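Local coordinates for protein 6-phospho-alpha-glucosidase (Merdibacter massiliensis, PDB 6VC6) that probably hydrolyses 6-phospho-alpha-glucosides as a family 4 glycoside hydrolase, using bound NAD and a manganese(II) ion, at residues Asp79-Met85 with Ala140-Ser146. Numbering follows the deposited sequence.
Sequences DFIFMQM and AWILNYS. With NAD (nicotinamide-adenine-dinucleotide), chain G.
Phe82 and Leu143 both set CG opposite their own carbonyl carbon (chi1 -70° and -48°), which lays the two side chains side by side, with Leu143 CD1 3.7 Å from Phe82 CE1. Phe80 has its CG placed likewise at chi1, and its CD1 comes to 3.6 Å from Trp141 CB; the two ring systems are nearly parallel but slid apart, so packing rather than stacking joins them. These four residues share one face of the sheet, where Phe82 also meets helix 16-25, and Trp141 and Leu143 meet helix 318-331. On the other face Met83, a selenomethionine, crosses Ile142 obliquely, with SE 3.5 Å from Ile142 CG2, against helix 113-136.

Strands 80-83 and 141-144 run parallel, their axes 17° apart, in the order expected of a Rossmann-type sheet, with strand 4-9 on the far edge of 80-83. Ile81 N and Met83 N donate to Trp141 O and Leu143 O respectively, while Leu143 N returns a bond to Ile81 O. The pairing runs one residue past strand 141-144: Tyr145 N gives Met83 O a straight bond of 2.8 Å.

Beyond it, Asn144 OD1 accepts a 2.8 Å bond from Ser146 OG, and that hydroxyl oxygen in turn takes a weak bond from Met85 N. Asn144 ND2 reaches Ser146 O and also Asn168, so the amide's rotation is fixed from both ends.

The two C-terminal ends present backbone carbonyls to the cofactor. Met85 O accepts from NAD O3D, and Tyr145 O accepts a nearly linear bond of 2.9 Å from NAD N7N, the carboxamide nitrogen. Main-chain pairing and the buried Asn144-Ser146 bonds are therefore consistent with a backbone held so that its carbonyls meet the nicotinamide ribose and carboxamide.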
loop_
_atom_site.group_PDB
_atom_site.type_symbol
_atom_site.label_atom_id
_atom_site.label_comp_id
_atom_site.label_asym_id
_atom_site.label_seq_id
_atom_site.Cartn_x
_atom_site.Cartn_y
_atom_site.Cartn_z
ATOM N N ASP A 79 9.579 -19.632 1.132
ATOM C CA ASP A 79 10.613 -18.658 1.462
ATOM C C ASP A 79 10.065 -17.239 1.514
ATOM O O ASP A 79 10.501 -16.437 2.346
ATOM C CB ASP A 79 11.756 -18.733 0.445
ATOM C CG ASP A 79 12.464 -20.072 0.457
ATOM O OD1 ASP A 79 12.979 -20.465 1.525
ATOM O OD2 ASP A 79 12.507 -20.731 -0.604
ATOM N N PHE A 80 9.111 -16.917 0.643
ATOM C CA PHE A 80 8.536 -15.583 0.573
ATOM C C PHE A 80 7.028 -15.684 0.410
ATOM O O PHE A 80 6.530 -16.534 -0.334
ATOM C CB PHE A 80 9.126 -14.779 -0.592
ATOM C CG PHE A 80 10.517 -14.277 -0.340
ATOM C CD1 PHE A 80 10.727 -13.092 0.346
ATOM C CD2 PHE A 80 11.616 -14.989 -0.792
ATOM C CE1 PHE A 80 12.006 -12.627 0.578
ATOM C CE2 PHE A 80 12.898 -14.528 -0.562
ATOM C CZ PHE A 80 13.093 -13.345 0.123
ATOM N N ILE A 81 6.308 -14.809 1.108
ATOM C CA ILE A 81 4.860 -14.690 0.983
ATOM C C ILE A 81 4.551 -13.271 0.529
ATOM O O ILE A 81 4.832 -12.308 1.255
ATOM C CB ILE A 81 4.137 -15.013 2.300
ATOM C CG1 ILE A 81 4.570 -16.381 2.831
ATOM C CG2 ILE A 81 2.631 -14.968 2.100
ATOM C CD1 ILE A 81 4.136 -17.540 1.963
ATOM N N PHE A 82 3.984 -13.141 -0.667
ATOM C CA PHE A 82 3.562 -11.852 -1.208
ATOM C C PHE A 82 2.079 -11.680 -0.896
ATOM O O PHE A 82 1.238 -12.407 -1.434
ATOM C CB PHE A 82 3.814 -11.772 -2.714
ATOM C CG PHE A 82 5.271 -11.706 -3.098
ATOM C CD1 PHE A 82 6.271 -11.755 -2.140
ATOM C CD2 PHE A 82 5.636 -11.594 -4.431
ATOM C CE1 PHE A 82 7.606 -11.698 -2.504
ATOM C CE2 PHE A 82 6.967 -11.534 -4.801
ATOM C CZ PHE A 82 7.953 -11.586 -3.835
HETATM N N MSE A 83 1.757 -10.724 -0.033
HETATM C CA MSE A 83 0.372 -10.515 0.379
HETATM C C MSE A 83 -0.244 -9.286 -0.284
HETATM O O MSE A 83 0.258 -8.173 -0.133
HETATM C CB MSE A 83 0.284 -10.387 1.902
HETATM C CG MSE A 83 1.129 -11.396 2.658
HETATM SE SE MSE A 83 0.489 -11.698 4.475
HETATM C CE MSE A 83 -1.132 -12.689 4.059
ATOM N N GLN A 84 -1.336 -9.494 -1.015
ATOM C CA GLN A 84 -2.054 -8.409 -1.679
ATOM C C GLN A 84 -3.557 -8.679 -1.643
ATOM O O GLN A 84 -4.260 -8.582 -2.650
ATOM C CB GLN A 84 -1.556 -8.214 -3.111
ATOM C CG GLN A 84 -1.610 -9.458 -3.988
ATOM C CD GLN A 84 -1.277 -9.156 -5.436
ATOM O OE1 GLN A 84 -1.448 -10.000 -6.316
ATOM N NE2 GLN A 84 -0.798 -7.943 -5.691
HETATM N N MSE A 85 -4.064 -8.993 -0.460
HETATM C CA MSE A 85 -5.484 -9.197 -0.248
HETATM C C MSE A 85 -6.221 -7.889 -0.154
HETATM O O MSE A 85 -5.596 -6.888 0.162
HETATM C CB MSE A 85 -5.747 -10.000 1.026
HETATM C CG MSE A 85 -5.525 -9.207 2.313
HETATM SE SE MSE A 85 -6.328 -9.963 3.939
HETATM C CE MSE A 85 -5.516 -11.720 3.804
ATOM N N ALA A 140 9.307 -17.817 6.958
ATOM C CA ALA A 140 9.161 -17.203 5.647
ATOM C C ALA A 140 9.085 -15.689 5.784
ATOM O O ALA A 140 8.508 -15.164 6.741
ATOM C CB ALA A 140 7.911 -17.730 4.945
ATOM N N TRP A 141 9.682 -14.984 4.828
ATOM C CA TRP A 141 9.603 -13.529 4.796
ATOM C C TRP A 141 8.251 -13.114 4.230
ATOM O O TRP A 141 7.897 -13.495 3.108
ATOM C CB TRP A 141 10.741 -12.944 3.965
ATOM C CG TRP A 141 11.872 -12.410 4.791
ATOM C CD1 TRP A 141 13.098 -12.979 4.965
ATOM C CD2 TRP A 141 11.878 -11.199 5.559
ATOM N NE1 TRP A 141 13.870 -12.199 5.792
ATOM C CE2 TRP A 141 13.144 -11.100 6.170
ATOM C CE3 TRP A 141 10.937 -10.190 5.788
ATOM C CZ2 TRP A 141 13.493 -10.033 6.996
ATOM C CZ3 TRP A 141 11.287 -9.130 6.608
ATOM C CH2 TRP A 141 12.553 -9.061 7.201
ATOM N N ILE A 142 7.496 -12.341 5.002
ATOM C CA ILE A 142 6.163 -11.900 4.613
ATOM C C ILE A 142 6.266 -10.456 4.141
ATOM O O ILE A 142 6.505 -9.544 4.941
ATOM C CB ILE A 142 5.162 -12.047 5.766
ATOM C CG1 ILE A 142 4.895 -13.528 6.049
ATOM C CG2 ILE A 142 3.869 -11.321 5.445
ATOM C CD1 ILE A 142 4.059 -13.775 7.284
ATOM N N LEU A 143 6.097 -10.248 2.838
ATOM C CA LEU A 143 6.077 -8.919 2.241
ATOM C C LEU A 143 4.629 -8.555 1.941
ATOM O O LEU A 143 3.964 -9.242 1.157
ATOM C CB LEU A 143 6.923 -8.877 0.967
ATOM C CG LEU A 143 8.328 -9.480 1.061
ATOM C CD1 LEU A 143 9.108 -9.229 -0.220
ATOM C CD2 LEU A 143 9.075 -8.923 2.263
ATOM N N ASN A 144 4.144 -7.482 2.558
ATOM C CA ASN A 144 2.724 -7.153 2.547
ATOM C C ASN A 144 2.478 -5.859 1.782
ATOM O O ASN A 144 3.050 -4.815 2.116
ATOM C CB ASN A 144 2.185 -7.032 3.972
ATOM C CG ASN A 144 0.728 -6.627 4.005
ATOM O OD1 ASN A 144 -0.123 -7.294 3.419
ATOM N ND2 ASN A 144 0.433 -5.527 4.688
ATOM N N TYR A 145 1.577 -5.892 0.828
ATOM C CA TYR A 145 1.128 -4.711 0.144
ATOM C C TYR A 145 -0.258 -4.339 0.665
ATOM O O TYR A 145 -0.712 -3.235 0.466
ATOM C CB TYR A 145 1.006 -5.023 -1.333
ATOM C CG TYR A 145 2.011 -4.397 -2.251
ATOM C CD1 TYR A 145 2.364 -5.020 -3.417
ATOM C CD2 TYR A 145 2.572 -3.181 -1.976
ATOM C CE1 TYR A 145 3.256 -4.456 -4.288
ATOM C CE2 TYR A 145 3.472 -2.609 -2.836
ATOM C CZ TYR A 145 3.806 -3.255 -3.993
ATOM O OH TYR A 145 4.695 -2.704 -4.855
ATOM N N SER A 146 -0.923 -5.272 1.338
ATOM C CA SER A 146 -2.338 -5.125 1.655
ATOM C C SER A 146 -2.628 -3.895 2.502
ATOM O O SER A 146 -2.004 -3.674 3.521
ATOM C CB SER A 146 -2.853 -6.370 2.384
ATOM O OG SER A 146 -2.414 -7.566 1.775
HETATM P PA NAD G . -8.899 -6.974 -5.685
HETATM O O1A NAD G . -8.814 -6.969 -7.192
HETATM O O2A NAD G . -10.245 -7.037 -5.006
HETATM O O5B NAD G . -8.003 -8.187 -5.128
HETATM C C5B NAD G . -8.151 -8.640 -3.787
HETATM C C4B NAD G . -8.043 -10.155 -3.749
HETATM O O4B NAD G . -7.755 -10.589 -2.418
HETATM C C3B NAD G . -9.358 -10.795 -4.162
HETATM O O3B NAD G . -9.117 -11.764 -5.185
HETATM C C2B NAD G . -9.871 -11.489 -2.919
HETATM O O2B NAD G . -10.467 -12.745 -3.250
HETATM C C1B NAD G . -8.616 -11.678 -2.085
HETATM N N9A NAD G . -8.917 -11.708 -0.633
HETATM C C8A NAD G . -9.768 -10.907 0.036
HETATM N N7A NAD G . -9.799 -11.226 1.357
HETATM C C5A NAD G . -8.955 -12.258 1.543
HETATM C C6A NAD G . -8.508 -13.087 2.688
HETATM N N6A NAD G . -8.983 -12.872 3.939
HETATM N N1A NAD G . -7.610 -14.067 2.443
HETATM C C2A NAD G . -7.127 -14.295 1.207
HETATM N N3A NAD G . -7.488 -13.584 0.125
HETATM C C4A NAD G . -8.383 -12.574 0.228
HETATM O O3 NAD G . -8.102 -5.700 -5.105
HETATM P PN NAD G . -6.946 -4.949 -5.932
HETATM O O1N NAD G . -7.512 -3.656 -6.472
HETATM O O2N NAD G . -6.259 -5.929 -6.853
HETATM O O5D NAD G . -5.942 -4.593 -4.730
HETATM C C5D NAD G . -5.070 -5.591 -4.205
HETATM C C4D NAD G . -4.495 -5.081 -2.892
HETATM O O4D NAD G . -3.230 -4.457 -3.122
HETATM C C3D NAD G . -5.408 -4.028 -2.282
HETATM O O3D NAD G . -5.589 -4.317 -0.894
HETATM C C2D NAD G . -4.640 -2.734 -2.410
HETATM O O2D NAD G . -4.905 -1.863 -1.309
HETATM C C1D NAD G . -3.205 -3.226 -2.399
HETATM N N1N NAD G . -2.275 -2.259 -2.976
HETATM C C2N NAD G . -1.387 -1.709 -2.147
HETATM C C3N NAD G . -0.464 -0.783 -2.598
HETATM C C7N NAD G . 0.509 -0.194 -1.621
HETATM O O7N NAD G . 1.162 0.785 -1.941
HETATM N N7N NAD G . 0.621 -0.757 -0.419
HETATM C C4N NAD G . -0.457 -0.432 -3.942
HETATM C C5N NAD G . -1.395 -1.016 -4.788
HETATM C C6N NAD G . -2.300 -1.942 -4.277
#